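Local atomic coordinates of CYTH domain-containing protein (Pyrococcus horikoshii, PDB entry 2DC4), a protein that is of unknown function but belongs to the CYTH family of tunnel-shaped barrel proteins, many of which act on triphosphates with the aid of metal ions. Residues Met1-Phe11 with Lys60-Glu72. Numbering follows the deposited sequence.
Sequences MEIEVKFRVNF and KEILDKRNEEFYE
Glu2 and Phe70 form an antiparallel hydrogen-bonded pair between strands 2-8 and 69-76: Glu2 N reaches Phe70 O at 2.8 Å, and Phe70 N returns to Glu2 O at 2.9 Å, with N-H...O angles of 156° for both. Ile3 and Glu69 make the next, non-hydrogen-bonded pair. Beyond it Glu4 N donates to Glu68 O at 3.0 Å, extending the backbone contact to the loop residue just before the second strand.

The charged contacts lie on the Glu2-Phe70 face. With CG anti to the backbone N (chi1 -173°) and the chain extended, Glu2 crosses Lys60 at about a right angle; its OE2 lies 3.4 Å from Lys60 NZ, a salt bridge whose hydrogen bond is weak. Lys60 also makes a long ion pair with Glu72, completing a network. The Glu2 carboxylate is nearly parallel to the Phe70 ring (planes 19° apart), OE2 standing 3.4 Å from CD1, while Glu4 crosses the ring farther along, its CG near CE1. Glu2, Glu4 and Lys6 fit the family's ExExK signature, whose glutamates typically bind metal ions in the tunnel, a role only inferred here. Shortening Glu2 to an alanine is likely to leave Lys60 with only the long ion pair to Glu72 within this network and to uncover part of the Phe70 ring.

Apolar contacts occupy the other face: Ile3 CD1 packs 3.6 Å from Glu69 CG, the two side chains lying alongside, and Met1 SD rests 3.8 Å from Glu69 CB and also touches Leu63 CD1.

Strand 2-8 is flanked on its second edge by strand 121-128, through backbone bonds from Ile3 to Val128 and Val5 to Ile126. Helix 133-146 meets Val5 with Ile140, and its Lys137 forms a salt bridge with Glu68 OE1, so strand 2-8 sits between strands 69-76 and 121-128 in the closed antiparallel barrel, with helix 133-146 against the Val5 side.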
ATOM      1  N   MET A   1      14.661 -15.201  -6.998  1.00 36.47           N
ATOM      2  CA  MET A   1      15.116 -13.844  -6.575  1.00 36.12           C
ATOM      3  C   MET A   1      15.407 -12.954  -7.778  1.00 35.45           C
ATOM      4  O   MET A   1      15.520 -13.431  -8.909  1.00 34.06           O
ATOM      5  CB  MET A   1      16.377 -13.947  -5.708  1.00 38.80           C
ATOM      6  CG  MET A   1      17.587 -14.547  -6.413  1.00 41.12           C
ATOM      7  SD  MET A   1      19.101 -14.422  -5.426  1.00 45.72           S
ATOM      8  CE  MET A   1      18.824 -15.742  -4.245  1.00 44.54           C
ATOM      9  N   GLU A   2      15.525 -11.657  -7.518  1.00 33.08           N
ATOM     10  CA  GLU A   2      15.804 -10.675  -8.553  1.00 32.94           C
ATOM     11  C   GLU A   2      17.292 -10.735  -8.887  1.00 30.54           C
ATOM     12  O   GLU A   2      18.132 -10.610  -7.998  1.00 30.00           O
ATOM     13  CB  GLU A   2      15.447  -9.276  -8.039  1.00 36.13           C
ATOM     14  CG  GLU A   2      15.535  -8.156  -9.067  1.00 41.16           C
ATOM     15  CD  GLU A   2      15.362  -6.779  -8.440  1.00 44.13           C
ATOM     16  OE1 GLU A   2      14.434  -6.602  -7.625  1.00 45.63           O
ATOM     17  OE2 GLU A   2      16.154  -5.872  -8.767  1.00 46.53           O
ATOM     18  N   ILE A   3      17.610 -10.947 -10.161  1.00 28.76           N
ATOM     19  CA  ILE A   3      18.999 -10.999 -10.605  1.00 26.68           C
ATOM     20  C   ILE A   3      19.184  -9.968 -11.711  1.00 25.28           C
ATOM     21  O   ILE A   3      18.494 -10.001 -12.733  1.00 22.00           O
ATOM     22  CB  ILE A   3      19.374 -12.396 -11.143  1.00 27.96           C
ATOM     23  CG1 ILE A   3      19.242 -13.436 -10.026  1.00 30.65           C
ATOM     24  CG2 ILE A   3      20.801 -12.383 -11.678  1.00 28.76           C
ATOM     25  CD1 ILE A   3      20.154 -13.186  -8.826  1.00 32.50           C
ATOM     26  N   GLU A   4      20.118  -9.048 -11.508  1.00 23.71           N
ATOM     27  CA  GLU A   4      20.343  -8.018 -12.503  1.00 25.52           C
ATOM     28  C   GLU A   4      21.696  -7.337 -12.388  1.00 23.43           C
ATOM     29  O   GLU A   4      22.263  -7.232 -11.303  1.00 26.14           O
ATOM     30  CB  GLU A   4      19.241  -6.965 -12.403  1.00 29.53           C
ATOM     31  CG  GLU A   4      19.022  -6.436 -10.998  1.00 35.51           C
ATOM     32  CD  GLU A   4      18.026  -5.294 -10.955  1.00 39.47           C
ATOM     33  OE1 GLU A   4      16.950  -5.421 -11.575  1.00 43.49           O
ATOM     34  OE2 GLU A   4      18.317  -4.274 -10.296  1.00 42.02           O
ATOM     35  N   VAL A   5      22.210  -6.890 -13.527  1.00 21.06           N
ATOM     36  CA  VAL A   5      23.478  -6.181 -13.573  1.00 19.39           C
ATOM     37  C   VAL A   5      23.202  -4.849 -14.260  1.00 18.75           C
ATOM     38  O   VAL A   5      22.511  -4.795 -15.278  1.00 17.32           O
ATOM     39  CB  VAL A   5      24.537  -6.958 -14.372  1.00 19.85           C
ATOM     40  CG1 VAL A   5      25.860  -6.207 -14.346  1.00 19.62           C
ATOM     41  CG2 VAL A   5      24.707  -8.348 -13.771  1.00 20.18           C
ATOM     42  N   LYS A   6      23.742  -3.781 -13.689  1.00 16.92           N
ATOM     43  CA  LYS A   6      23.550  -2.434 -14.211  1.00 18.46           C
ATOM     44  C   LYS A   6      24.815  -1.965 -14.919  1.00 18.27           C
ATOM     45  O   LYS A   6      25.922  -2.219 -14.445  1.00 18.75           O
ATOM     46  CB  LYS A   6      23.227  -1.478 -13.058  1.00 18.92           C
ATOM     47  CG  LYS A   6      22.907  -0.049 -13.489  1.00 21.99           C
ATOM     48  CD  LYS A   6      22.722   0.870 -12.280  1.00 23.44           C
ATOM     49  CE  LYS A   6      21.595   0.395 -11.380  1.00 28.64           C
ATOM     50  NZ  LYS A   6      21.431   1.288 -10.197  1.00 33.05           N
ATOM     51  N   PHE A   7      24.641  -1.276 -16.042  1.00 16.81           N
ATOM     52  CA  PHE A   7      25.767  -0.760 -16.819  1.00 18.31           C
ATOM     53  C   PHE A   7      25.609   0.722 -17.134  1.00 19.14           C
ATOM     54  O   PHE A   7      24.507   1.193 -17.423  1.00 17.15           O
ATOM     55  CB  PHE A   7      25.907  -1.511 -18.150  1.00 16.32           C
ATOM     56  CG  PHE A   7      26.100  -2.993 -18.003  1.00 18.82           C
ATOM     57  CD1 PHE A   7      25.010  -3.836 -17.806  1.00 18.42           C
ATOM     58  CD2 PHE A   7      27.372  -3.549 -18.073  1.00 17.48           C
ATOM     59  CE1 PHE A   7      25.182  -5.213 -17.684  1.00 19.28           C
ATOM     60  CE2 PHE A   7      27.557  -4.927 -17.954  1.00 17.56           C
ATOM     61  CZ  PHE A   7      26.459  -5.761 -17.759  1.00 18.80           C
ATOM     62  N   ARG A   8      26.717   1.457 -17.088  1.00 19.75           N
ATOM     63  CA  ARG A   8      26.687   2.874 -17.428  1.00 22.94           C
ATOM     64  C   ARG A   8      26.841   2.823 -18.944  1.00 22.01           C
ATOM     65  O   ARG A   8      27.770   2.195 -19.457  1.00 25.44           O
ATOM     66  CB  ARG A   8      27.866   3.602 -16.774  1.00 24.93           C
ATOM     67  CG  ARG A   8      27.561   5.014 -16.317  1.00 29.41           C
ATOM     68  CD  ARG A   8      28.515   5.429 -15.199  1.00 31.34           C
ATOM     69  NE  ARG A   8      27.929   6.468 -14.361  1.00 33.77           N
ATOM     70  CZ  ARG A   8      28.090   6.539 -13.046  1.00 34.05           C
ATOM     71  NH1 ARG A   8      28.820   5.634 -12.419  1.00 39.16           N
ATOM     72  NH2 ARG A   8      27.506   7.499 -12.352  1.00 36.97           N
ATOM     73  N   VAL A   9      25.935   3.465 -19.670  1.00 19.83           N
ATOM     74  CA  VAL A   9      25.979   3.387 -21.123  1.00 19.65           C
ATOM     75  C   VAL A   9      25.679   4.676 -21.865  1.00 21.99           C
ATOM     76  O   VAL A   9      25.269   5.672 -21.271  1.00 23.81           O
ATOM     77  CB  VAL A   9      24.941   2.378 -21.638  1.00 20.74           C
ATOM     78  CG1 VAL A   9      25.150   1.021 -21.002  1.00 19.47           C
ATOM     79  CG2 VAL A   9      23.538   2.908 -21.340  1.00 20.32           C
ATOM     80  N   ASN A  10      25.896   4.636 -23.175  1.00 23.57           N
ATOM     81  CA  ASN A  10      25.548   5.762 -24.026  1.00 25.44           C
ATOM     82  C   ASN A  10      24.174   5.352 -24.549  1.00 25.72           C
ATOM     83  O   ASN A  10      24.041   4.359 -25.275  1.00 24.15           O
ATOM     84  CB  ASN A  10      26.518   5.932 -25.193  1.00 28.06           C
ATOM     85  CG  ASN A  10      26.074   7.031 -26.149  1.00 29.00           C
ATOM     86  OD1 ASN A  10      25.129   6.852 -26.918  1.00 32.03           O
ATOM     87  ND2 ASN A  10      26.742   8.181 -26.089  1.00 30.15           N
ATOM     88  N   PHE A  11      23.156   6.104 -24.153  1.00 26.03           N
ATOM     89  CA  PHE A  11      21.778   5.815 -24.529  1.00 26.01           C
ATOM     90  C   PHE A  11      21.524   5.457 -25.986  1.00 25.20           C
ATOM     91  O   PHE A  11      21.002   4.385 -26.290  1.00 25.42           O
ATOM     92  CB  PHE A  11      20.874   6.992 -24.165  1.00 25.07           C
ATOM     93  CG  PHE A  11      19.425   6.729 -24.436  1.00 25.06           C
ATOM     94  CD1 PHE A  11      18.671   5.967 -23.551  1.00 25.10           C
ATOM     95  CD2 PHE A  11      18.830   7.187 -25.605  1.00 25.22           C
ATOM     96  CE1 PHE A  11      17.343   5.662 -23.830  1.00 24.70           C
ATOM     97  CE2 PHE A  11      17.508   6.888 -25.894  1.00 25.88           C
ATOM     98  CZ  PHE A  11      16.761   6.121 -25.003  1.00 24.15           C
ATOM     99  N   LYS A  60      12.680  -3.815  -1.038  1.00 23.19           N
ATOM    100  CA  LYS A  60      13.764  -4.655  -1.523  1.00 25.85           C
ATOM    101  C   LYS A  60      14.803  -4.894  -0.450  1.00 26.63           C
ATOM    102  O   LYS A  60      15.035  -4.055   0.418  1.00 26.98           O
ATOM    103  CB  LYS A  60      14.463  -4.023  -2.725  1.00 29.12           C
ATOM    104  CG  LYS A  60      13.647  -3.965  -3.999  1.00 30.55           C
ATOM    105  CD  LYS A  60      14.522  -3.534  -5.166  1.00 35.00           C
ATOM    106  CE  LYS A  60      13.729  -3.462  -6.461  1.00 37.02           C
ATOM    107  NZ  LYS A  60      14.585  -3.098  -7.627  1.00 38.71           N
ATOM    108  N   GLU A  61      15.418  -6.064  -0.519  1.00 28.30           N
ATOM    109  CA  GLU A  61      16.475  -6.424   0.405  1.00 29.47           C
ATOM    110  C   GLU A  61      17.639  -6.905  -0.446  1.00 28.86           C
ATOM    111  O   GLU A  61      17.497  -7.861  -1.206  1.00 27.63           O
ATOM    112  CB  GLU A  61      16.022  -7.538   1.348  1.00 32.50           C
ATOM    113  CG  GLU A  61      17.150  -8.120   2.183  1.00 38.61           C
ATOM    114  CD  GLU A  61      16.650  -9.013   3.297  1.00 41.84           C
ATOM    115  OE1 GLU A  61      15.895  -9.965   3.005  1.00 43.73           O
ATOM    116  OE2 GLU A  61      17.015  -8.759   4.466  1.00 44.58           O
ATOM    117  N   ILE A  62      18.775  -6.221  -0.336  1.00 27.39           N
ATOM    118  CA  ILE A  62      19.973  -6.588  -1.085  1.00 29.23           C
ATOM    119  C   ILE A  62      20.475  -7.904  -0.510  1.00 29.25           C
ATOM    120  O   ILE A  62      20.606  -8.037   0.706  1.00 30.85           O
ATOM    121  CB  ILE A  62      21.099  -5.548  -0.914  1.00 30.95           C
ATOM    122  CG1 ILE A  62      20.546  -4.129  -1.061  1.00 33.90           C
ATOM    123  CG2 ILE A  62      22.206  -5.817  -1.925  1.00 31.95           C
ATOM    124  CD1 ILE A  62      19.853  -3.862  -2.363  1.00 34.45           C
ATOM    125  N   LEU A  63      20.777  -8.864  -1.378  1.00 29.83           N
ATOM    126  CA  LEU A  63      21.238 -10.170  -0.918  1.00 31.51           C
ATOM    127  C   LEU A  63      22.721 -10.435  -1.167  1.00 33.34           C
ATOM    128  O   LEU A  63      23.271 -11.406  -0.646  1.00 32.45           O
ATOM    129  CB  LEU A  63      20.405 -11.272  -1.577  1.00 31.38           C
ATOM    130  CG  LEU A  63      18.882 -11.131  -1.449  1.00 30.81           C
ATOM    131  CD1 LEU A  63      18.199 -12.270  -2.192  1.00 30.43           C
ATOM    132  CD2 LEU A  63      18.480 -11.124   0.019  1.00 30.83           C
ATOM    133  N   ASP A  64      23.364  -9.580  -1.958  1.00 33.81           N
ATOM    134  CA  ASP A  64      24.789  -9.740  -2.265  1.00 35.52           C
ATOM    135  C   ASP A  64      25.519  -8.411  -2.089  1.00 36.85           C
ATOM    136  O   ASP A  64      24.894  -7.391  -1.804  1.00 39.25           O
ATOM    137  CB  ASP A  64      24.970 -10.238  -3.702  1.00 35.02           C
ATOM    138  CG  ASP A  64      24.637  -9.174  -4.731  1.00 35.77           C
ATOM    139  OD1 ASP A  64      23.566  -8.547  -4.607  1.00 37.72           O
ATOM    140  OD2 ASP A  64      25.441  -8.965  -5.662  1.00 34.56           O
ATOM    141  N   LYS A  65      26.838  -8.414  -2.259  1.00 36.77           N
ATOM    142  CA  LYS A  65      27.603  -7.182  -2.095  1.00 37.43           C
ATOM    143  C   LYS A  65      27.871  -6.435  -3.403  1.00 36.42           C
ATOM    144  O   LYS A  65      28.536  -5.399  -3.406  1.00 37.90           O
ATOM    145  CB  LYS A  65      28.926  -7.472  -1.374  1.00 39.25           C
ATOM    146  CG  LYS A  65      28.758  -7.969   0.061  1.00 41.89           C
ATOM    147  CD  LYS A  65      27.981  -6.973   0.917  1.00 43.53           C
ATOM    148  CE  LYS A  65      27.878  -7.440   2.364  1.00 44.74           C
ATOM    149  NZ  LYS A  65      27.176  -8.748   2.497  1.00 46.50           N
ATOM    150  N   ARG A  66      27.350  -6.957  -4.508  1.00 34.67           N
ATOM    151  CA  ARG A  66      27.527  -6.314  -5.807  1.00 33.02           C
ATOM    152  C   ARG A  66      26.221  -5.654  -6.234  1.00 30.46           C
ATOM    153  O   ARG A  66      26.124  -5.110  -7.333  1.00 29.44           O
ATOM    154  CB  ARG A  66      27.938  -7.339  -6.864  1.00 35.10           C
ATOM    155  CG  ARG A  66      29.208  -8.113  -6.542  1.00 39.25           C
ATOM    156  CD  ARG A  66      29.522  -9.118  -7.642  1.00 41.95           C
ATOM    157  NE  ARG A  66      29.969  -8.476  -8.875  1.00 45.08           N
ATOM    158  CZ  ARG A  66      31.106  -7.795  -8.994  1.00 46.87           C
ATOM    159  NH1 ARG A  66      31.917  -7.666  -7.950  1.00 47.84           N
ATOM    160  NH2 ARG A  66      31.437  -7.247 -10.155  1.00 47.76           N
ATOM    161  N   ASN A  67      25.220  -5.708  -5.360  1.00 28.84           N
ATOM    162  CA  ASN A  67      23.913  -5.129  -5.662  1.00 27.69           C
ATOM    163  C   ASN A  67      23.336  -5.779  -6.920  1.00 26.85           C
ATOM    164  O   ASN A  67      22.725  -5.107  -7.749  1.00 26.84           O
ATOM    165  CB  ASN A  67      24.038  -3.614  -5.870  1.00 27.62           C
ATOM    166  CG  ASN A  67      24.283  -2.861  -4.575  1.00 28.85           C
ATOM    167  OD1 ASN A  67      24.084  -3.400  -3.482  1.00 30.54           O
ATOM    168  ND2 ASN A  67      24.730  -1.617  -4.688  1.00 27.23           N
ATOM    169  N   GLU A  68      23.520  -7.089  -7.049  1.00 25.51           N
ATOM    170  CA  GLU A  68      23.031  -7.823  -8.211  1.00 26.59           C
ATOM    171  C   GLU A  68      21.932  -8.832  -7.900  1.00 25.71           C
ATOM    172  O   GLU A  68      21.292  -9.356  -8.809  1.00 26.74           O
ATOM    173  CB  GLU A  68      24.201  -8.538  -8.899  1.00 27.25           C
ATOM    174  CG  GLU A  68      25.118  -7.605  -9.676  1.00 26.67           C
ATOM    175  CD  GLU A  68      26.378  -8.291 -10.184  1.00 27.95           C
ATOM    176  OE1 GLU A  68      26.387  -9.534 -10.295  1.00 29.74           O
ATOM    177  OE2 GLU A  68      27.356  -7.578 -10.485  1.00 29.12           O
ATOM    178  N   GLU A  69      21.713  -9.103  -6.618  1.00 26.23           N
ATOM    179  CA  GLU A  69      20.687 -10.058  -6.210  1.00 24.95           C
ATOM    180  C   GLU A  69      19.791  -9.385  -5.183  1.00 23.96           C
ATOM    181  O   GLU A  69      20.285  -8.799  -4.222  1.00 24.10           O
ATOM    182  CB  GLU A  69      21.337 -11.304  -5.599  1.00 27.46           C
ATOM    183  CG  GLU A  69      22.467 -11.881  -6.439  1.00 32.09           C
ATOM    184  CD  GLU A  69      23.064 -13.136  -5.827  1.00 34.37           C
ATOM    185  OE1 GLU A  69      23.124 -13.219  -4.582  1.00 36.66           O
ATOM    186  OE2 GLU A  69      23.483 -14.031  -6.590  1.00 36.51           O
ATOM    187  N   PHE A  70      18.480  -9.458  -5.391  1.00 25.10           N
ATOM    188  CA  PHE A  70      17.541  -8.823  -4.469  1.00 25.76           C
ATOM    189  C   PHE A  70      16.290  -9.644  -4.211  1.00 23.88           C
ATOM    190  O   PHE A  70      15.883 -10.462  -5.028  1.00 24.61           O
ATOM    191  CB  PHE A  70      17.024  -7.475  -5.011  1.00 26.06           C
ATOM    192  CG  PHE A  70      18.076  -6.562  -5.561  1.00 29.12           C
ATOM    193  CD1 PHE A  70      18.731  -6.859  -6.752  1.00 29.54           C
ATOM    194  CD2 PHE A  70      18.370  -5.364  -4.918  1.00 30.80           C
ATOM    195  CE1 PHE A  70      19.656  -5.977  -7.294  1.00 31.54           C
ATOM    196  CE2 PHE A  70      19.297  -4.474  -5.453  1.00 31.36           C
ATOM    197  CZ  PHE A  70      19.941  -4.782  -6.644  1.00 32.69           C
ATOM    198  N   TYR A  71      15.681  -9.410  -3.055  1.00 25.80           N
ATOM    199  CA  TYR A  71      14.405 -10.027  -2.742  1.00 25.22           C
ATOM    200  C   TYR A  71      13.504  -8.826  -2.982  1.00 24.48           C
ATOM    201  O   TYR A  71      13.766  -7.748  -2.451  1.00 24.85           O
ATOM    202  CB  TYR A  71      14.277 -10.431  -1.277  1.00 27.38           C
ATOM    203  CG  TYR A  71      12.844 -10.779  -0.935  1.00 28.54           C
ATOM    204  CD1 TYR A  71      12.230 -11.897  -1.494  1.00 30.70           C
ATOM    205  CD2 TYR A  71      12.078  -9.943  -0.125  1.00 32.00           C
ATOM    206  CE1 TYR A  71      10.886 -12.177  -1.259  1.00 33.26           C
ATOM    207  CE2 TYR A  71      10.727 -10.213   0.115  1.00 31.96           C
ATOM    208  CZ  TYR A  71      10.142 -11.328  -0.458  1.00 33.67           C
ATOM    209  OH  TYR A  71       8.810 -11.595  -0.243  1.00 36.38           O
ATOM    210  N   GLU A  72      12.462  -8.990  -3.783  1.00 24.37           N
ATOM    211  CA  GLU A  72      11.577  -7.867  -4.056  1.00 24.31           C
ATOM    212  C   GLU A  72      10.127  -8.150  -3.710  1.00 23.74           C
ATOM    213  O   GLU A  72       9.594  -9.208  -4.033  1.00 24.03           O
ATOM    214  CB  GLU A  72      11.671  -7.458  -5.528  1.00 25.74           C
ATOM    215  CG  GLU A  72      10.716  -6.333  -5.908  1.00 30.22           C
ATOM    216  CD  GLU A  72      10.829  -5.929  -7.365  1.00 34.46           C
ATOM    217  OE1 GLU A  72      10.687  -6.807  -8.242  1.00 37.44           O
ATOM    218  OE2 GLU A  72      11.059  -4.733  -7.635  1.00 36.17           O
TER
HETATM  219  O   HOH W   1      22.800  -4.080 -10.058  1.00 39.78           O